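Local coordinates for protein galectin (Ovis aries, PDB 6N44) that probably binds beta-galactoside-containing glycans, as a two-chain galectin whose subunits each fold into a beta sandwich of two antiparallel sheets, at residues A[20-25]-A[123-128]; A[40-45]-A[94-99]; A[51-56]-A[119-124]. One frame throughout, in Å; residues are numbered along the deposited sequence.

Contact 1 of 3, residues A[20-25]-A[123-128]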
ATOM      1  N   TYR A  20      -2.377  -4.454  -0.681  1.00  9.32           N
ATOM      2  CA  TYR A  20      -3.237  -3.885   0.353  1.00 11.60           C
ATOM      3  C   TYR A  20      -2.381  -3.252   1.442  1.00  8.78           C
ATOM      4  O   TYR A  20      -1.393  -3.846   1.877  1.00 11.49           O
ATOM      5  CB  TYR A  20      -4.132  -4.976   0.955  1.00 12.00           C
ATOM      6  CG  TYR A  20      -5.238  -4.480   1.850  1.00 12.22           C
ATOM      7  CD1 TYR A  20      -6.534  -4.304   1.352  1.00 13.03           C
ATOM      8  CD2 TYR A  20      -5.002  -4.201   3.186  1.00 11.58           C
ATOM      9  CE1 TYR A  20      -7.560  -3.862   2.167  1.00 13.02           C
ATOM     10  CE2 TYR A  20      -6.022  -3.755   4.023  1.00 11.23           C
ATOM     11  CZ  TYR A  20      -7.291  -3.584   3.506  1.00 14.38           C
ATOM     12  OH  TYR A  20      -8.300  -3.168   4.333  1.00 11.77           O
ATOM     13  N   MET A  21      -2.768  -2.063   1.896  1.00 10.23           N
ATOM     14  CA  MET A  21      -1.986  -1.327   2.879  1.00 11.59           C
ATOM     15  C   MET A  21      -2.841  -0.942   4.072  1.00 13.80           C
ATOM     16  O   MET A  21      -3.974  -0.477   3.905  1.00 11.69           O
ATOM     17  CB  MET A  21      -1.373  -0.068   2.298  1.00 11.52           C
ATOM     18  CG  MET A  21      -0.503   0.664   3.324  1.00 16.64           C
ATOM     19  SD  MET A  21       0.151   2.183   2.638  1.00 29.16           S
ATOM     20  CE  MET A  21       0.941   1.526   1.180  1.00 16.75           C
ATOM     21  N   VAL A  22      -2.287  -1.153   5.266  1.00  9.85           N
ATOM     22  CA  VAL A  22      -2.805  -0.629   6.525  1.00 12.71           C
ATOM     23  C   VAL A  22      -1.790   0.375   7.047  1.00 10.82           C
ATOM     24  O   VAL A  22      -0.593   0.065   7.125  1.00 11.75           O
ATOM     25  CB  VAL A  22      -3.013  -1.744   7.566  1.00 10.65           C
ATOM     26  CG1 VAL A  22      -3.539  -1.145   8.896  1.00  8.74           C
ATOM     27  CG2 VAL A  22      -3.939  -2.847   7.030  1.00 11.26           C
ATOM     28  N   LYS A  23      -2.256   1.568   7.411  1.00  9.40           N
ATOM     29  CA  LYS A  23      -1.394   2.584   8.002  1.00  8.67           C
ATOM     30  C   LYS A  23      -1.978   3.017   9.336  1.00  7.39           C
ATOM     31  O   LYS A  23      -3.073   3.584   9.379  1.00  8.94           O
ATOM     32  CB  LYS A  23      -1.235   3.801   7.096  1.00  9.52           C
ATOM     33  CG  LYS A  23      -0.240   4.800   7.686  1.00 10.14           C
ATOM     34  CD  LYS A  23      -0.147   6.083   6.901  1.00 12.16           C
ATOM     35  CE  LYS A  23       0.202   5.822   5.443  1.00 14.21           C
ATOM     36  NZ  LYS A  23       0.576   7.111   4.758  1.00 19.46           N
ATOM     37  N   ILE A  24      -1.231   2.772  10.408  1.00  8.71           N
ATOM     38  CA  ILE A  24      -1.632   3.081  11.781  1.00  9.74           C
ATOM     39  C   ILE A  24      -0.738   4.195  12.298  1.00  8.83           C
ATOM     40  O   ILE A  24       0.491   4.119  12.177  1.00  9.57           O
ATOM     41  CB  ILE A  24      -1.504   1.847  12.690  1.00  9.12           C
ATOM     42  CG1 ILE A  24      -2.513   0.776  12.277  1.00  9.67           C
ATOM     43  CG2 ILE A  24      -1.631   2.243  14.177  1.00 10.23           C
ATOM     44  CD1 ILE A  24      -2.042  -0.637  12.576  1.00  8.93           C
ATOM     45  N   LYS A  25      -1.343   5.219  12.893  1.00 11.51           N
ATOM     46  CA  LYS A  25      -0.585   6.275  13.557  1.00  9.63           C
ATOM     47  C   LYS A  25      -0.971   6.275  15.030  1.00 10.20           C
ATOM     48  O   LYS A  25      -2.155   6.411  15.361  1.00  8.92           O
ATOM     49  CB  LYS A  25      -0.848   7.636  12.914  1.00 12.26           C
ATOM     50  CG  LYS A  25      -0.355   7.698  11.459  1.00 13.84           C
ATOM     51  CD  LYS A  25      -0.557   9.056  10.836  1.00 20.31           C
ATOM     52  CE  LYS A  25       0.068   9.075   9.454  1.00 26.68           C
ATOM     53  NZ  LYS A  25      -0.342  10.242   8.629  1.00 30.94           N
ATOM     54  N   LYS A 123     -10.765 -11.273   8.022  1.00 14.30           N
ATOM     55  CA  LYS A 123     -11.991 -10.493   7.936  1.00 12.77           C
ATOM     56  C   LYS A 123     -12.059  -9.352   8.930  1.00  9.99           C
ATOM     57  O   LYS A 123     -12.999  -8.557   8.852  1.00 12.40           O
ATOM     58  CB  LYS A 123     -13.226 -11.381   8.166  1.00 16.92           C
ATOM     59  CG  LYS A 123     -13.323 -12.600   7.269  1.00 21.61           C
ATOM     60  CD  LYS A 123     -13.550 -12.210   5.843  1.00 21.39           C
ATOM     61  CE  LYS A 123     -13.331 -13.405   4.914  1.00 28.34           C
ATOM     62  NZ  LYS A 123     -13.387 -12.997   3.479  1.00 28.32           N
ATOM     63  N   MET A 124     -11.120  -9.254   9.872  1.00 14.15           N
ATOM     64  CA  MET A 124     -11.250  -8.308  10.974  1.00 11.24           C
ATOM     65  C   MET A 124      -9.864  -7.834  11.377  1.00 12.74           C
ATOM     66  O   MET A 124      -8.997  -8.650  11.717  1.00 13.86           O
ATOM     67  CB  MET A 124     -11.966  -8.959  12.163  1.00 16.36           C
ATOM     68  CG  MET A 124     -12.072  -8.077  13.388  1.00 17.99           C
ATOM     69  SD  MET A 124     -12.981  -6.578  12.978  1.00 19.87           S
ATOM     70  CE  MET A 124     -14.579  -7.268  12.526  1.00 18.65           C
ATOM     71  N   LEU A 125      -9.665  -6.529  11.332  1.00  7.12           N
ATOM     72  CA  LEU A 125      -8.451  -5.883  11.807  1.00  8.40           C
ATOM     73  C   LEU A 125      -8.697  -5.373  13.226  1.00  9.89           C
ATOM     74  O   LEU A 125      -9.732  -4.765  13.496  1.00  9.77           O
ATOM     75  CB  LEU A 125      -8.063  -4.734  10.873  1.00  6.88           C
ATOM     76  CG  LEU A 125      -6.888  -3.868  11.358  1.00 10.34           C
ATOM     77  CD1 LEU A 125      -5.586  -4.642  11.273  1.00  8.17           C
ATOM     78  CD2 LEU A 125      -6.792  -2.555  10.571  1.00 10.74           C
ATOM     79  N   ASP A 126      -7.759  -5.643  14.126  1.00  9.16           N
ATOM     80  CA  ASP A 126      -7.910  -5.326  15.545  1.00 12.38           C
ATOM     81  C   ASP A 126      -6.610  -4.689  16.000  1.00  9.48           C
ATOM     82  O   ASP A 126      -5.555  -5.331  15.955  1.00 11.94           O
ATOM     83  CB  ASP A 126      -8.226  -6.596  16.368  1.00 10.67           C
ATOM     84  CG  ASP A 126      -8.400  -6.334  17.877  1.00 16.97           C
ATOM     85  OD1 ASP A 126      -7.673  -5.518  18.489  1.00 19.16           O
ATOM     86  OD2 ASP A 126      -9.256  -6.998  18.484  1.00 21.01           O
ATOM     87  N   VAL A 127      -6.682  -3.427  16.418  1.00  9.36           N
ATOM     88  CA  VAL A 127      -5.527  -2.681  16.891  1.00  9.77           C
ATOM     89  C   VAL A 127      -5.785  -2.309  18.344  1.00 10.49           C
ATOM     90  O   VAL A 127      -6.824  -1.708  18.657  1.00  9.89           O
ATOM     91  CB  VAL A 127      -5.278  -1.419  16.044  1.00 11.10           C
ATOM     92  CG1 VAL A 127      -4.072  -0.643  16.578  1.00  9.89           C
ATOM     93  CG2 VAL A 127      -5.115  -1.780  14.552  1.00  7.57           C
ATOM     94  N   ARG A 128      -4.840  -2.646  19.222  1.00 10.51           N
ATOM     95  CA  ARG A 128      -5.002  -2.370  20.646  1.00 12.91           C
ATOM     96  C   ARG A 128      -3.635  -2.284  21.314  1.00 14.25           C
ATOM     97  O   ARG A 128      -2.600  -2.598  20.717  1.00  9.97           O
ATOM     98  CB  ARG A 128      -5.848  -3.444  21.325  1.00 12.06           C
ATOM     99  CG  ARG A 128      -5.217  -4.824  21.318  1.00 10.61           C
ATOM    100  CD  ARG A 128      -6.120  -5.822  22.066  1.00 16.41           C
ATOM    101  NE  ARG A 128      -7.381  -6.042  21.359  1.00 17.32           N
ATOM    102  CZ  ARG A 128      -8.527  -6.379  21.949  1.00 25.28           C
ATOM    103  NH1 ARG A 128      -8.579  -6.535  23.270  1.00 21.99           N
ATOM    104  NH2 ARG A 128      -9.627  -6.549  21.221  1.00 20.16           N
TER
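V22 meets L125, and I24 meets V127, one methyl against one methyl in each pair. The CG1 methyl of V22 lies 3.9 Å from CD2 of L125, and these two side chains pass each other in opposite directions, meeting at these methyls. The second pair is end-on: CD1 of I24 and CG2 of V127 face each other tip to tip at 3.8 Å. I24 reaches that far because its CG1 branch stands anti to the carbonyl carbon (chi1 -67°) and carries CD1 outward, whereas the shorter V127 offers its CG2. All four residues are buried, and the contact is wholly apolar. The CA atoms of I24 and V127 stay 8.6 Å apart, a spacing filled by side chains from both strands.

On the other side of strand 124-129, D126 and R128 hold each other side-on. NE of R128 donates to OD1 of D126 at 2.9 Å, nearly straight at 170°, while NH2 of R128 completes a salt bridge to OD2 of D126, which restrains the rotation of both groups.

Strand 19-28 belongs to the five-stranded sheet, between strands 90-97 and 131-138; strand 124-129 belongs to the six-stranded one, between 10-13 and 37-43. V40 touches both I24 and L125, L133 touches I24 and V136 touches L125. M21, on the outer surface of its strand, packs on M21 of the second subunit.

Contact 2 of 3, residues A[40-45]-A[94-99]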
ATOM      1  N   VAL A  40      -1.489  -5.946  16.992  1.00  9.18           N
ATOM      2  CA  VAL A  40      -2.310  -5.819  15.784  1.00 11.86           C
ATOM      3  C   VAL A  40      -2.677  -7.212  15.293  1.00 10.27           C
ATOM      4  O   VAL A  40      -1.793  -8.025  14.993  1.00 10.31           O
ATOM      5  CB  VAL A  40      -1.609  -5.032  14.660  1.00 10.06           C
ATOM      6  CG1 VAL A  40      -2.529  -4.937  13.432  1.00  5.54           C
ATOM      7  CG2 VAL A  40      -1.204  -3.635  15.129  1.00  9.79           C
ATOM      8  N   ASP A  41      -3.976  -7.476  15.185  1.00 12.39           N
ATOM      9  CA  ASP A  41      -4.482  -8.771  14.748  1.00 12.05           C
ATOM     10  C   ASP A  41      -5.133  -8.611  13.383  1.00 13.63           C
ATOM     11  O   ASP A  41      -6.092  -7.844  13.229  1.00 11.00           O
ATOM     12  CB  ASP A  41      -5.499  -9.357  15.738  1.00 12.04           C
ATOM     13  CG  ASP A  41      -4.837  -9.989  16.961  1.00 18.09           C
ATOM     14  OD1 ASP A  41      -3.590 -10.054  16.988  1.00 18.96           O
ATOM     15  OD2 ASP A  41      -5.560 -10.435  17.890  1.00 16.75           O
ATOM     16  N   PHE A  42      -4.615  -9.344  12.408  1.00 10.30           N
ATOM     17  CA  PHE A  42      -5.345  -9.636  11.178  1.00 12.62           C
ATOM     18  C   PHE A  42      -6.052 -10.959  11.439  1.00 11.26           C
ATOM     19  O   PHE A  42      -5.468 -12.036  11.284  1.00 11.75           O
ATOM     20  CB  PHE A  42      -4.399  -9.713   9.986  1.00  9.20           C
ATOM     21  CG  PHE A  42      -3.748  -8.391   9.622  1.00 12.50           C
ATOM     22  CD1 PHE A  42      -2.710  -7.872  10.376  1.00  9.99           C
ATOM     23  CD2 PHE A  42      -4.180  -7.677   8.511  1.00  9.40           C
ATOM     24  CE1 PHE A  42      -2.104  -6.659  10.018  1.00 12.41           C
ATOM     25  CE2 PHE A  42      -3.591  -6.466   8.163  1.00 10.85           C
ATOM     26  CZ  PHE A  42      -2.550  -5.961   8.912  1.00  8.59           C
ATOM     27  N   GLY A  43      -7.309 -10.881  11.889  1.00 14.21           N
ATOM     28  CA  GLY A  43      -8.048 -12.035  12.355  1.00 14.50           C
ATOM     29  C   GLY A  43      -9.188 -12.432  11.423  1.00 18.72           C
ATOM     30  O   GLY A  43      -9.555 -11.714  10.491  1.00 14.84           O
ATOM     31  N   THR A  44      -9.746 -13.623  11.688  1.00 22.15           N
ATOM     32  CA  THR A  44     -10.818 -14.146  10.842  1.00 18.72           C
ATOM     33  C   THR A  44     -12.187 -13.620  11.237  1.00 24.00           C
ATOM     34  O   THR A  44     -13.142 -13.806  10.477  1.00 33.28           O
ATOM     35  CB  THR A  44     -10.865 -15.681  10.859  1.00 23.46           C
ATOM     36  OG1 THR A  44     -11.037 -16.154  12.203  1.00 27.77           O
ATOM     37  CG2 THR A  44      -9.598 -16.274  10.253  1.00 19.97           C
ATOM     38  N   GLY A  45     -12.312 -12.983  12.397  1.00 25.69           N
ATOM     39  CA  GLY A  45     -13.589 -12.423  12.779  1.00 26.30           C
ATOM     40  C   GLY A  45     -14.671 -13.446  13.029  1.00 41.04           C
ATOM     41  O   GLY A  45     -15.858 -13.121  12.937  1.00 43.84           O
ATOM     42  N   PHE A  94       1.475  -1.941   7.510  1.00  7.55           N
ATOM     43  CA  PHE A  94       1.468  -3.319   7.045  1.00  8.83           C
ATOM     44  C   PHE A  94       1.117  -3.326   5.571  1.00  9.16           C
ATOM     45  O   PHE A  94       0.101  -2.757   5.161  1.00 10.31           O
ATOM     46  CB  PHE A  94       0.466  -4.195   7.819  1.00  7.70           C
ATOM     47  CG  PHE A  94       0.765  -4.313   9.283  1.00  8.25           C
ATOM     48  CD1 PHE A  94       0.263  -3.383  10.182  1.00 10.52           C
ATOM     49  CD2 PHE A  94       1.549  -5.347   9.759  1.00  8.70           C
ATOM     50  CE1 PHE A  94       0.529  -3.479  11.551  1.00 11.22           C
ATOM     51  CE2 PHE A  94       1.828  -5.460  11.126  1.00 10.67           C
ATOM     52  CZ  PHE A  94       1.311  -4.521  12.027  1.00 10.48           C
ATOM     53  N   LEU A  95       1.954  -3.978   4.787  1.00  9.65           N
ATOM     54  CA  LEU A  95       1.743  -4.155   3.361  1.00 10.78           C
ATOM     55  C   LEU A  95       1.427  -5.618   3.113  1.00 10.43           C
ATOM     56  O   LEU A  95       2.270  -6.479   3.377  1.00 13.51           O
ATOM     57  CB  LEU A  95       2.993  -3.727   2.593  1.00  9.88           C
ATOM     58  CG  LEU A  95       2.895  -3.724   1.076  1.00 15.44           C
ATOM     59  CD1 LEU A  95       1.732  -2.849   0.605  1.00 13.85           C
ATOM     60  CD2 LEU A  95       4.242  -3.243   0.513  1.00 22.04           C
ATOM     61  N   VAL A  96       0.218  -5.903   2.631  1.00  8.96           N
ATOM     62  CA  VAL A  96      -0.176  -7.275   2.324  1.00 12.47           C
ATOM     63  C   VAL A  96       0.152  -7.556   0.857  1.00 12.00           C
ATOM     64  O   VAL A  96      -0.359  -6.890  -0.051  1.00 11.51           O
ATOM     65  CB  VAL A  96      -1.664  -7.523   2.626  1.00  8.77           C
ATOM     66  CG1 VAL A  96      -1.983  -8.994   2.500  1.00 11.02           C
ATOM     67  CG2 VAL A  96      -2.017  -7.019   4.027  1.00 10.71           C
ATOM     68  N   LEU A  97       1.027  -8.520   0.630  1.00 11.00           N
ATOM     69  CA  LEU A  97       1.389  -8.972  -0.709  1.00 13.11           C
ATOM     70  C   LEU A  97       0.975 -10.425  -0.879  1.00 16.82           C
ATOM     71  O   LEU A  97       0.518 -11.070   0.062  1.00 14.21           O
ATOM     72  CB  LEU A  97       2.890  -8.826  -0.970  1.00 12.85           C
ATOM     73  CG  LEU A  97       3.562  -7.438  -0.957  1.00 15.96           C
ATOM     74  CD1 LEU A  97       2.605  -6.293  -1.289  1.00 14.82           C
ATOM     75  CD2 LEU A  97       4.385  -7.128   0.271  1.00 28.71           C
ATOM     76  N   GLU A  98       1.194 -10.956  -2.087  1.00 15.49           N
ATOM     77  CA  GLU A  98       0.839 -12.348  -2.358  1.00 17.10           C
ATOM     78  C   GLU A  98       1.588 -13.311  -1.435  1.00 18.90           C
ATOM     79  O   GLU A  98       1.035 -14.325  -0.998  1.00 17.35           O
ATOM     80  CB  GLU A  98       1.109 -12.673  -3.835  1.00 20.60           C
ATOM     81  CG  GLU A  98       1.265 -14.138  -4.180  1.00 26.13           C
ATOM     82  CD  GLU A  98       2.673 -14.639  -3.951  1.00 25.78           C
ATOM     83  OE1 GLU A  98       3.634 -13.905  -4.287  1.00 29.75           O
ATOM     84  OE2 GLU A  98       2.808 -15.747  -3.388  1.00 36.79           O
ATOM     85  N   ASN A  99       2.844 -13.016  -1.125  1.00 17.87           N
ATOM     86  CA  ASN A  99       3.674 -13.967  -0.405  1.00 15.78           C
ATOM     87  C   ASN A  99       3.800 -13.678   1.084  1.00 17.53           C
ATOM     88  O   ASN A  99       4.033 -14.609   1.857  1.00 17.80           O
ATOM     89  CB  ASN A  99       5.074 -14.021  -1.026  1.00 16.57           C
ATOM     90  CG  ASN A  99       5.696 -12.637  -1.207  1.00 23.74           C
ATOM     91  OD1 ASN A  99       5.014 -11.668  -1.559  1.00 22.47           O
ATOM     92  ND2 ASN A  99       7.001 -12.544  -0.979  1.00 25.37           N
TER
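This contact is part of the aromatic core of the galectin beta sandwich, where strand 37-43 of the six-stranded sheet lies over strand 90-97 of the five-stranded sheet. The axes of the two short strand segments approach to 11.5 Å and run in nearly the same direction, 24° apart, and the gap is bridged by side chains. F42 and F94 form a T-shaped pair: the edge of the F42 ring points at the face of F94, with centroids 5.2 Å apart and planes at 71°. The F42 edge is not centred. Its CE1 lies 3.8 Å from CG of F94, and its CZ comes within 3.7 Å of F94 CB, so the ring sits over the root of the F94 side chain. Beyond it, CE2 of F42 grazes the CG2 methyl of V96 at 4.5 Å.

V40 takes the far end of the F94 ring. Its CG1 is 3.9 Å from CE1 of F94, and its CB and CG2 also lie close to CE1 and CZ, so the valine meets the outer ring carbons while F42 meets the inner ones. In F94, CG stands anti to the carbonyl carbon (chi1 -62°), a torsion that extends the ring toward strand 37-43, its inner carbons under F42 and its outer ones beside V40. F56 adds another edge-to-face partner to F94, and Y101 meets the ring of F42.

D41, between V40 and F42 in sequence, turns to the other surface of the sheet, where its OD1 forms a salt bridge with R55, a galactose-binding residue. The contact is thus apolar, probably held by dispersion with some electrostatic gain from ring hydrogens at a pi face, while D41 directs its charge to the face that carries R55.

Contact 3 of 3, residues A[51-56]-A[119-124]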
ATOM      1  N   ASP A  51      -9.573 -18.207  14.363  1.00 19.08           N
ATOM      2  CA  ASP A  51      -8.246 -18.167  13.762  1.00 22.03           C
ATOM      3  C   ASP A  51      -7.719 -16.738  13.670  1.00 19.16           C
ATOM      4  O   ASP A  51      -8.482 -15.783  13.491  1.00 16.74           O
ATOM      5  CB  ASP A  51      -8.270 -18.808  12.373  1.00 24.32           C
ATOM      6  CG  ASP A  51      -8.413 -20.328  12.429  1.00 34.26           C
ATOM      7  OD1 ASP A  51      -8.038 -20.924  13.462  1.00 30.29           O
ATOM      8  OD2 ASP A  51      -8.886 -20.924  11.437  1.00 42.88           O
ATOM      9  N   ILE A  52      -6.409 -16.594  13.848  1.00 13.69           N
ATOM     10  CA  ILE A  52      -5.731 -15.322  13.633  1.00 14.41           C
ATOM     11  C   ILE A  52      -4.578 -15.587  12.678  1.00 16.21           C
ATOM     12  O   ILE A  52      -3.485 -16.001  13.102  1.00 14.23           O
ATOM     13  CB  ILE A  52      -5.236 -14.679  14.941  1.00 16.57           C
ATOM     14  CG1 ILE A  52      -6.402 -14.449  15.909  1.00 14.19           C
ATOM     15  CG2 ILE A  52      -4.487 -13.344  14.634  1.00  9.42           C
ATOM     16  CD1 ILE A  52      -5.978 -13.785  17.238  1.00 15.75           C
ATOM     17  N   PRO A  53      -4.794 -15.374  11.385  1.00 11.87           N
ATOM     18  CA  PRO A  53      -3.711 -15.532  10.406  1.00 14.64           C
ATOM     19  C   PRO A  53      -2.436 -14.779  10.749  1.00 13.18           C
ATOM     20  O   PRO A  53      -1.340 -15.279  10.456  1.00 11.19           O
ATOM     21  CB  PRO A  53      -4.354 -14.995   9.122  1.00 11.91           C
ATOM     22  CG  PRO A  53      -5.795 -15.344   9.283  1.00 12.71           C
ATOM     23  CD  PRO A  53      -6.089 -15.113  10.747  1.00 11.96           C
ATOM     24  N   PHE A  54      -2.524 -13.595  11.360  1.00 12.77           N
ATOM     25  CA  PHE A  54      -1.314 -12.808  11.593  1.00 12.23           C
ATOM     26  C   PHE A  54      -1.529 -11.898  12.793  1.00 11.71           C
ATOM     27  O   PHE A  54      -2.334 -10.961  12.733  1.00 12.26           O
ATOM     28  CB  PHE A  54      -0.944 -12.006  10.345  1.00  9.94           C
ATOM     29  CG  PHE A  54       0.226 -11.077  10.526  1.00 13.18           C
ATOM     30  CD1 PHE A  54       1.356 -11.479  11.231  1.00 12.15           C
ATOM     31  CD2 PHE A  54       0.210  -9.797   9.962  1.00 12.98           C
ATOM     32  CE1 PHE A  54       2.446 -10.629  11.373  1.00 11.43           C
ATOM     33  CE2 PHE A  54       1.296  -8.923  10.120  1.00 10.56           C
ATOM     34  CZ  PHE A  54       2.413  -9.343  10.827  1.00 11.55           C
ATOM     35  N   ARG A  55      -0.797 -12.161  13.870  1.00 10.72           N
ATOM     36  CA  ARG A  55      -0.733 -11.271  15.021  1.00 10.81           C
ATOM     37  C   ARG A  55       0.654 -10.654  15.074  1.00 10.76           C
ATOM     38  O   ARG A  55       1.663 -11.365  14.990  1.00 14.34           O
ATOM     39  CB  ARG A  55      -1.032 -12.001  16.344  1.00  9.92           C
ATOM     40  CG  ARG A  55      -0.594 -11.201  17.590  1.00 13.08           C
ATOM     41  CD  ARG A  55      -1.104 -11.788  18.931  1.00 13.30           C
ATOM     42  NE  ARG A  55      -2.554 -11.701  19.021  1.00 16.32           N
ATOM     43  CZ  ARG A  55      -3.275 -12.119  20.058  1.00 18.30           C
ATOM     44  NH1 ARG A  55      -2.680 -12.655  21.118  1.00 16.32           N
ATOM     45  NH2 ARG A  55      -4.593 -11.985  20.032  1.00 16.61           N
ATOM     46  N   PHE A  56       0.694  -9.341  15.225  1.00  8.69           N
ATOM     47  CA  PHE A  56       1.914  -8.572  15.422  1.00 10.70           C
ATOM     48  C   PHE A  56       1.861  -8.003  16.828  1.00  8.96           C
ATOM     49  O   PHE A  56       0.897  -7.314  17.180  1.00 10.99           O
ATOM     50  CB  PHE A  56       2.021  -7.440  14.385  1.00  6.89           C
ATOM     51  CG  PHE A  56       3.198  -6.486  14.600  1.00  8.09           C
ATOM     52  CD1 PHE A  56       4.407  -6.688  13.949  1.00  9.55           C
ATOM     53  CD2 PHE A  56       3.068  -5.365  15.408  1.00  9.69           C
ATOM     54  CE1 PHE A  56       5.487  -5.799  14.122  1.00  9.03           C
ATOM     55  CE2 PHE A  56       4.137  -4.468  15.583  1.00 11.37           C
ATOM     56  CZ  PHE A  56       5.347  -4.690  14.931  1.00  9.47           C
ATOM     57  N   LEU A 119      -4.573 -15.061   2.983  1.00 12.24           N
ATOM     58  CA  LEU A 119      -4.890 -13.675   3.296  1.00 13.95           C
ATOM     59  C   LEU A 119      -6.363 -13.401   3.052  1.00 13.94           C
ATOM     60  O   LEU A 119      -6.946 -12.517   3.693  1.00 15.54           O
ATOM     61  CB  LEU A 119      -3.994 -12.722   2.485  1.00 14.21           C
ATOM     62  CG  LEU A 119      -4.103 -12.738   0.954  1.00 11.20           C
ATOM     63  CD1 LEU A 119      -5.190 -11.768   0.501  1.00 13.71           C
ATOM     64  CD2 LEU A 119      -2.765 -12.391   0.315  1.00 13.90           C
ATOM     65  N   GLN A 120      -6.993 -14.176   2.157  1.00 13.29           N
ATOM     66  CA  GLN A 120      -8.423 -14.062   1.897  1.00 14.18           C
ATOM     67  C   GLN A 120      -9.282 -14.452   3.089  1.00 12.00           C
ATOM     68  O   GLN A 120     -10.476 -14.150   3.085  1.00 16.70           O
ATOM     69  CB  GLN A 120      -8.832 -14.921   0.689  1.00 13.31           C
ATOM     70  CG  GLN A 120      -8.167 -14.537  -0.629  1.00 20.39           C
ATOM     71  CD  GLN A 120      -6.761 -15.116  -0.763  1.00 25.39           C
ATOM     72  OE1 GLN A 120      -6.322 -15.911   0.071  1.00 23.84           O
ATOM     73  NE2 GLN A 120      -6.049 -14.713  -1.814  1.00 32.27           N
ATOM     74  N   SER A 121      -8.723 -15.110   4.098  1.00 13.32           N
ATOM     75  CA  SER A 121      -9.516 -15.505   5.256  1.00 15.17           C
ATOM     76  C   SER A 121      -9.521 -14.448   6.358  1.00 19.25           C
ATOM     77  O   SER A 121     -10.304 -14.574   7.308  1.00 16.27           O
ATOM     78  CB  SER A 121      -9.018 -16.854   5.808  1.00 13.58           C
ATOM     79  OG  SER A 121      -7.768 -16.725   6.465  1.00 13.88           O
ATOM     80  N   VAL A 122      -8.677 -13.418   6.254  1.00 13.63           N
ATOM     81  CA  VAL A 122      -8.727 -12.297   7.188  1.00 15.83           C
ATOM     82  C   VAL A 122     -10.006 -11.505   6.954  1.00 14.91           C
ATOM     83  O   VAL A 122     -10.312 -11.110   5.820  1.00 14.66           O
ATOM     84  CB  VAL A 122      -7.489 -11.399   7.023  1.00 13.16           C
ATOM     85  CG1 VAL A 122      -7.597 -10.153   7.923  1.00 12.71           C
ATOM     86  CG2 VAL A 122      -6.208 -12.175   7.302  1.00  9.41           C
ATOM     87  N   LYS A 123     -10.765 -11.273   8.022  1.00 14.30           N
ATOM     88  CA  LYS A 123     -11.991 -10.493   7.936  1.00 12.77           C
ATOM     89  C   LYS A 123     -12.059  -9.352   8.930  1.00  9.99           C
ATOM     90  O   LYS A 123     -12.999  -8.557   8.852  1.00 12.40           O
ATOM     91  CB  LYS A 123     -13.226 -11.381   8.166  1.00 16.92           C
ATOM     92  CG  LYS A 123     -13.323 -12.600   7.269  1.00 21.61           C
ATOM     93  CD  LYS A 123     -13.550 -12.210   5.843  1.00 21.39           C
ATOM     94  CE  LYS A 123     -13.331 -13.405   4.914  1.00 28.34           C
ATOM     95  NZ  LYS A 123     -13.387 -12.997   3.479  1.00 28.32           N
ATOM     96  N   MET A 124     -11.120  -9.254   9.872  1.00 14.15           N
ATOM     97  CA  MET A 124     -11.250  -8.308  10.974  1.00 11.24           C
ATOM     98  C   MET A 124      -9.864  -7.834  11.377  1.00 12.74           C
ATOM     99  O   MET A 124      -8.997  -8.650  11.717  1.00 13.86           O
ATOM    100  CB  MET A 124     -11.966  -8.959  12.163  1.00 16.36           C
ATOM    101  CG  MET A 124     -12.072  -8.077  13.388  1.00 17.99           C
ATOM    102  SD  MET A 124     -12.981  -6.578  12.978  1.00 19.87           S
ATOM    103  CE  MET A 124     -14.579  -7.268  12.526  1.00 18.65           C
TER
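The corner at which strand 52-59 changes direction packs against the 3-10 turn 119-121 and the residue that follows it, just ahead of strand 124-129. P53, at the corner itself, supplies nearly all of one side of the contact. Its ring crosses the side chain of V122 at a slant, with CG of P53 3.8 Å from the CG2 methyl of V122 and CB about equally close. With CG1 of V122 anti to the backbone N (chi1 175°), CG2 falls beside that N and is the branch presented to the proline. The same P53 CG also lies 3.7 Å from OG of S121, a van der Waals touch of carbon and oxygen; the hydroxyl has its polar partner in the carbonyl oxygen of P118.

The turn is closed by a backbone bond from V122 N to L119 O, 3.2 Å long, and K123 reaches back over it: its NZ is hydrogen-bonded to the backbone O of Q120 at 3.2 Å, with a C=O...N angle of 170°. After the turn, K123 and M124 both face G43 in a classic beta bulge where strand 124-129 joins the six-stranded sheet of the galectin sandwich.

V122 also touches F42 and L16, while P53 is flanked by T44 and L117 and its carbonyl oxygen accepts a bond from T67 OG1. Two residues beyond P53, W73 packs against R55, a residue that binds beta-D-galactose, though no galactose is bound to this chain.

In the fold
Contacts 1 and 2 both span the two sheets, and their strands are neighbours in each: 124-129 beside 37-43, with a probable backbone hydrogen bond between D126 O and D41 N (2.8 Å), and 19-28 beside 90-97, with another between Y20 O and V96 N (2.7 Å). Their centres are about 8 Å apart. Contact 3 is closer to contact 2, centre to centre about 5 Å, through probable backbone hydrogen bonds V40 N to F56 O and G43 O to K123 N (both 2.8 Å). Contacts 1 and 3 share K123 and M124. Galactose-binding R55 lies in segment 51-56 without touching 119-124; its side chain is about 7 Å from that of V40 (contact 2) and about 10 Å from that of L125 (contact 1).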